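Local atomic coordinates of Pex (Synechococcus elongatus PCC 7942, PDB entry 2E1N), a protein that modifies the cyanobacterial circadian clock as a period extender, probably by binding DNA through a PadR-like winged-helix domain. Residues B[34-44]-B[109-119]. Numbering follows the deposited sequence.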
loop_
_atom_site.group_PDB
_atom_site.type_symbol
_atom_site.label_atom_id
_atom_site.label_comp_id
_atom_site.label_asym_id
_atom_site.label_seq_id
_atom_site.Cartn_x
_atom_site.Cartn_y
_atom_site.Cartn_z
ATOM N N LEU B 34 -1.775 -11.549 -2.979
ATOM C CA LEU B 34 -1.089 -11.003 -4.130
ATOM C C LEU B 34 0.075 -11.865 -4.544
ATOM O O LEU B 34 0.348 -11.989 -5.748
ATOM C CB LEU B 34 -0.525 -9.607 -3.843
ATOM C CG LEU B 34 -1.577 -8.534 -3.722
ATOM C CD1 LEU B 34 -1.078 -7.345 -2.884
ATOM C CD2 LEU B 34 -1.955 -8.139 -5.155
ATOM N N ALA B 35 0.752 -12.479 -3.581
ATOM C CA ALA B 35 1.892 -13.363 -3.926
ATOM C C ALA B 35 1.452 -14.588 -4.735
ATOM O O ALA B 35 2.156 -14.985 -5.662
ATOM C CB ALA B 35 2.622 -13.803 -2.679
ATOM N N VAL B 36 0.319 -15.203 -4.389
ATOM C CA VAL B 36 -0.209 -16.302 -5.188
ATOM C C VAL B 36 -0.433 -15.873 -6.642
ATOM O O VAL B 36 -0.052 -16.577 -7.579
ATOM C CB VAL B 36 -1.490 -16.904 -4.556
ATOM C CG1 VAL B 36 -2.200 -17.840 -5.636
ATOM C CG2 VAL B 36 -1.170 -17.630 -3.327
ATOM N N CYS B 37 -1.037 -14.698 -6.851
ATOM C CA CYS B 37 -1.316 -14.223 -8.225
ATOM C C CYS B 37 -0.049 -13.835 -8.985
ATOM O O CYS B 37 0.082 -14.135 -10.182
ATOM C CB CYS B 37 -2.291 -13.073 -8.157
ATOM S SG CYS B 37 -3.839 -13.627 -7.377
ATOM N N TYR B 38 0.888 -13.170 -8.302
ATOM C CA TYR B 38 2.202 -12.848 -8.905
ATOM C C TYR B 38 2.958 -14.126 -9.331
ATOM O O TYR B 38 3.448 -14.259 -10.448
ATOM C CB TYR B 38 3.062 -12.021 -7.923
ATOM C CG TYR B 38 4.543 -12.048 -8.302
ATOM C CD1 TYR B 38 4.995 -11.450 -9.482
ATOM C CD2 TYR B 38 5.464 -12.682 -7.496
ATOM C CE1 TYR B 38 6.354 -11.531 -9.849
ATOM C CE2 TYR B 38 6.815 -12.740 -7.853
ATOM C CZ TYR B 38 7.225 -12.187 -9.056
ATOM O OH TYR B 38 8.531 -12.233 -9.468
ATOM N N VAL B 39 3.064 -15.082 -8.426
ATOM C CA VAL B 39 3.774 -16.309 -8.757
ATOM C C VAL B 39 3.144 -16.965 -9.961
ATOM O O VAL B 39 3.838 -17.353 -10.903
ATOM C CB VAL B 39 3.810 -17.246 -7.547
ATOM C CG1 VAL B 39 4.317 -18.630 -7.921
ATOM C CG2 VAL B 39 4.670 -16.602 -6.413
ATOM N N LEU B 40 1.826 -17.052 -9.991
ATOM C CA LEU B 40 1.167 -17.645 -11.141
ATOM C C LEU B 40 1.364 -16.884 -12.446
ATOM O O LEU B 40 1.552 -17.506 -13.500
ATOM C CB LEU B 40 -0.310 -17.898 -10.836
ATOM C CG LEU B 40 -0.576 -19.043 -9.825
ATOM C CD1 LEU B 40 -2.090 -19.166 -9.589
ATOM C CD2 LEU B 40 0.055 -20.433 -10.227
ATOM N N ALA B 41 1.386 -15.551 -12.365
ATOM C CA ALA B 41 1.705 -14.696 -13.531
ATOM C C ALA B 41 3.086 -15.057 -14.118
ATOM O O ALA B 41 3.222 -15.123 -15.351
ATOM C CB ALA B 41 1.625 -13.216 -13.151
ATOM N N VAL B 42 4.071 -15.311 -13.261
ATOM C CA VAL B 42 5.403 -15.737 -13.696
ATOM C C VAL B 42 5.386 -17.117 -14.334
ATOM O O VAL B 42 5.892 -17.307 -15.441
ATOM C CB VAL B 42 6.432 -15.678 -12.539
ATOM C CG1 VAL B 42 7.808 -16.208 -12.993
ATOM C CG2 VAL B 42 6.541 -14.248 -12.008
ATOM N N LEU B 43 4.779 -18.081 -13.633
ATOM C CA LEU B 43 4.805 -19.477 -14.035
ATOM C C LEU B 43 4.016 -19.753 -15.319
ATOM O O LEU B 43 4.237 -20.768 -15.980
ATOM C CB LEU B 43 4.318 -20.341 -12.863
ATOM C CG LEU B 43 5.202 -20.341 -11.620
ATOM C CD1 LEU B 43 4.655 -21.348 -10.585
ATOM C CD2 LEU B 43 6.694 -20.683 -11.935
ATOM N N ARG B 44 3.088 -18.859 -15.676
ATOM C CA ARG B 44 2.395 -18.971 -16.953
ATOM C C ARG B 44 3.338 -18.765 -18.147
ATOM O O ARG B 44 2.992 -19.196 -19.253
ATOM C CB ARG B 44 1.208 -18.019 -17.033
ATOM C CG ARG B 44 0.068 -18.478 -16.126
ATOM C CD ARG B 44 -1.111 -17.518 -16.150
ATOM N NE ARG B 44 -1.533 -17.234 -17.506
ATOM C CZ ARG B 44 -2.286 -18.026 -18.244
ATOM N NH1 ARG B 44 -2.719 -19.190 -17.795
ATOM N NH2 ARG B 44 -2.602 -17.636 -19.458
ATOM N N ASP B 109 -7.841 -24.442 -15.786
ATOM C CA ASP B 109 -6.687 -23.536 -15.728
ATOM C C ASP B 109 -6.979 -22.446 -14.675
ATOM O O ASP B 109 -7.487 -21.369 -14.992
ATOM C CB ASP B 109 -6.474 -22.901 -17.105
ATOM C CG ASP B 109 -5.175 -22.109 -17.214
ATOM O OD1 ASP B 109 -4.380 -22.098 -16.246
ATOM O OD2 ASP B 109 -4.959 -21.514 -18.300
ATOM N N ARG B 110 -6.698 -22.757 -13.415
ATOM C CA ARG B 110 -6.932 -21.782 -12.331
ATOM C C ARG B 110 -5.980 -20.584 -12.438
ATOM O O ARG B 110 -6.299 -19.444 -11.985
ATOM C CB ARG B 110 -6.744 -22.468 -10.975
ATOM C CG ARG B 110 -7.921 -23.270 -10.501
ATOM C CD ARG B 110 -9.121 -22.409 -10.130
ATOM N NE ARG B 110 -8.765 -21.085 -9.618
ATOM C CZ ARG B 110 -9.401 -20.446 -8.637
ATOM N NH1 ARG B 110 -10.448 -20.983 -8.018
ATOM N NH2 ARG B 110 -8.980 -19.252 -8.265
ATOM N N SER B 111 -4.804 -20.825 -13.018
ATOM C CA SER B 111 -3.778 -19.809 -13.094
ATOM C C SER B 111 -4.151 -18.577 -13.919
ATOM O O SER B 111 -3.744 -17.487 -13.572
ATOM C CB SER B 111 -2.443 -20.405 -13.588
ATOM O OG SER B 111 -2.438 -20.569 -14.988
ATOM N N ARG B 112 -4.951 -18.716 -14.979
ATOM C CA ARG B 112 -5.242 -17.562 -15.840
ATOM C C ARG B 112 -5.963 -16.463 -15.076
ATOM O O ARG B 112 -5.560 -15.298 -15.072
ATOM C CB ARG B 112 -6.111 -17.990 -17.023
ATOM C CG ARG B 112 -6.532 -16.865 -17.964
ATOM C CD ARG B 112 -5.369 -16.032 -18.501
ATOM N NE ARG B 112 -5.528 -15.689 -19.927
ATOM C CZ ARG B 112 -4.585 -15.129 -20.699
ATOM N NH1 ARG B 112 -3.376 -14.851 -20.218
ATOM N NH2 ARG B 112 -4.849 -14.860 -21.976
ATOM N N ASP B 113 -7.062 -16.869 -14.460
ATOM C CA ASP B 113 -7.906 -16.014 -13.640
ATOM C C ASP B 113 -7.098 -15.276 -12.559
ATOM O O ASP B 113 -7.203 -14.049 -12.386
ATOM C CB ASP B 113 -8.971 -16.936 -13.013
ATOM C CG ASP B 113 -9.901 -16.223 -12.089
ATOM O OD1 ASP B 113 -10.438 -16.909 -11.191
ATOM O OD2 ASP B 113 -10.123 -15.003 -12.246
ATOM N N LEU B 114 -6.265 -16.025 -11.843
ATOM C CA LEU B 114 -5.518 -15.443 -10.726
ATOM C C LEU B 114 -4.410 -14.536 -11.248
ATOM O O LEU B 114 -4.177 -13.470 -10.722
ATOM C CB LEU B 114 -4.946 -16.555 -9.838
ATOM C CG LEU B 114 -6.019 -17.423 -9.151
ATOM C CD1 LEU B 114 -5.437 -18.667 -8.527
ATOM C CD2 LEU B 114 -6.792 -16.623 -8.121
ATOM N N ALA B 115 -3.739 -14.941 -12.321
ATOM C CA ALA B 115 -2.728 -14.083 -12.948
ATOM C C ALA B 115 -3.299 -12.747 -13.416
ATOM O O ALA B 115 -2.672 -11.701 -13.251
ATOM C CB ALA B 115 -2.065 -14.824 -14.114
ATOM N N GLN B 116 -4.493 -12.786 -13.989
ATOM C CA GLN B 116 -5.221 -11.571 -14.366
ATOM C C GLN B 116 -5.430 -10.625 -13.191
ATOM O O GLN B 116 -5.344 -9.408 -13.350
ATOM C CB GLN B 116 -6.576 -11.942 -14.961
ATOM C CG GLN B 116 -6.508 -12.629 -16.318
ATOM C CD GLN B 116 -7.819 -12.566 -17.058
ATOM O OE1 GLN B 116 -8.386 -11.481 -17.234
ATOM N NE2 GLN B 116 -8.318 -13.710 -17.489
ATOM N N LEU B 117 -5.706 -11.172 -12.008
ATOM C CA LEU B 117 -5.936 -10.355 -10.828
ATOM C C LEU B 117 -4.661 -9.560 -10.441
ATOM O O LEU B 117 -4.747 -8.425 -9.963
ATOM C CB LEU B 117 -6.406 -11.202 -9.653
ATOM C CG LEU B 117 -7.769 -11.904 -9.742
ATOM C CD1 LEU B 117 -7.941 -12.789 -8.517
ATOM C CD2 LEU B 117 -8.898 -10.910 -9.848
ATOM N N TRP B 118 -3.488 -10.169 -10.626
ATOM C CA TRP B 118 -2.214 -9.468 -10.475
ATOM C C TRP B 118 -2.100 -8.287 -11.443
ATOM O O TRP B 118 -1.914 -7.133 -11.018
ATOM C CB TRP B 118 -1.062 -10.458 -10.699
ATOM C CG TRP B 118 0.304 -9.877 -10.747
ATOM C CD1 TRP B 118 1.170 -9.889 -11.813
ATOM C CD2 TRP B 118 0.984 -9.229 -9.687
ATOM N NE1 TRP B 118 2.339 -9.261 -11.477
ATOM C CE2 TRP B 118 2.255 -8.858 -10.171
ATOM C CE3 TRP B 118 0.637 -8.906 -8.367
ATOM C CZ2 TRP B 118 3.172 -8.188 -9.394
ATOM C CZ3 TRP B 118 1.545 -8.254 -7.602
ATOM C CH2 TRP B 118 2.806 -7.886 -8.121
ATOM N N GLU B 119 -2.244 -8.578 -12.722
ATOM C CA GLU B 119 -2.039 -7.565 -13.759
ATOM C C GLU B 119 -3.037 -6.413 -13.592
ATOM O O GLU B 119 -2.675 -5.221 -13.705
ATOM C CB GLU B 119 -2.151 -8.167 -15.159
ATOM C CG GLU B 119 -1.222 -9.346 -15.464
ATOM C CD GLU B 119 0.289 -9.002 -15.487
ATOM O OE1 GLU B 119 1.102 -9.958 -15.389
ATOM O OE2 GLU B 119 0.670 -7.813 -15.624
#
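Trp118 of helix 110-119 lies as a knob among Leu34, Cys37, Tyr38 and Ala41 of helix 34-43, joining the C-terminal helix to the PadR-like winged helix-turn-helix domain. Tyr38 CB makes a CH-pi contact over the indole's six-membered ring, 3.8 Å from its centroid. Trp118 CG, anti to the backbone N (chi1 173°), lays the indole across helix 34-43, and Ala41 CB meets Trp118 CD1 at 3.6 Å. The axes cross at -112°, Ala41 and Ala115 bringing their CA atoms to 4.5 Å. The Leu40 and Leu114 CD1 methyls meet at 3.5 Å. At the partly exposed end, Arg44 NH1 donates to Ser111 OG (3.1 Å, 163°) and makes a longer salt bridge to Asp109 OD2 (3.3 Å), both within its guanidinium plane, while Arg112 CD lies over one face. Arg44 NH2 and Arg112 NH1, two donors, approach to 3.0 Å unbonded, a pairing Asp109 probably offsets in part. An alanine in place of Arg44 would probably leave Asp109 without this cationic mate and Ser111 OG without its guanidinium donor. Outward, Phe22 of the second subunit packs on Leu34 and Cys37, and Tyr38 OH is hydrogen-bonded to Leu53 O. Ser111 OG itself donates to Asp109 OD1 at 2.8 Å, on the carboxylate's syn side.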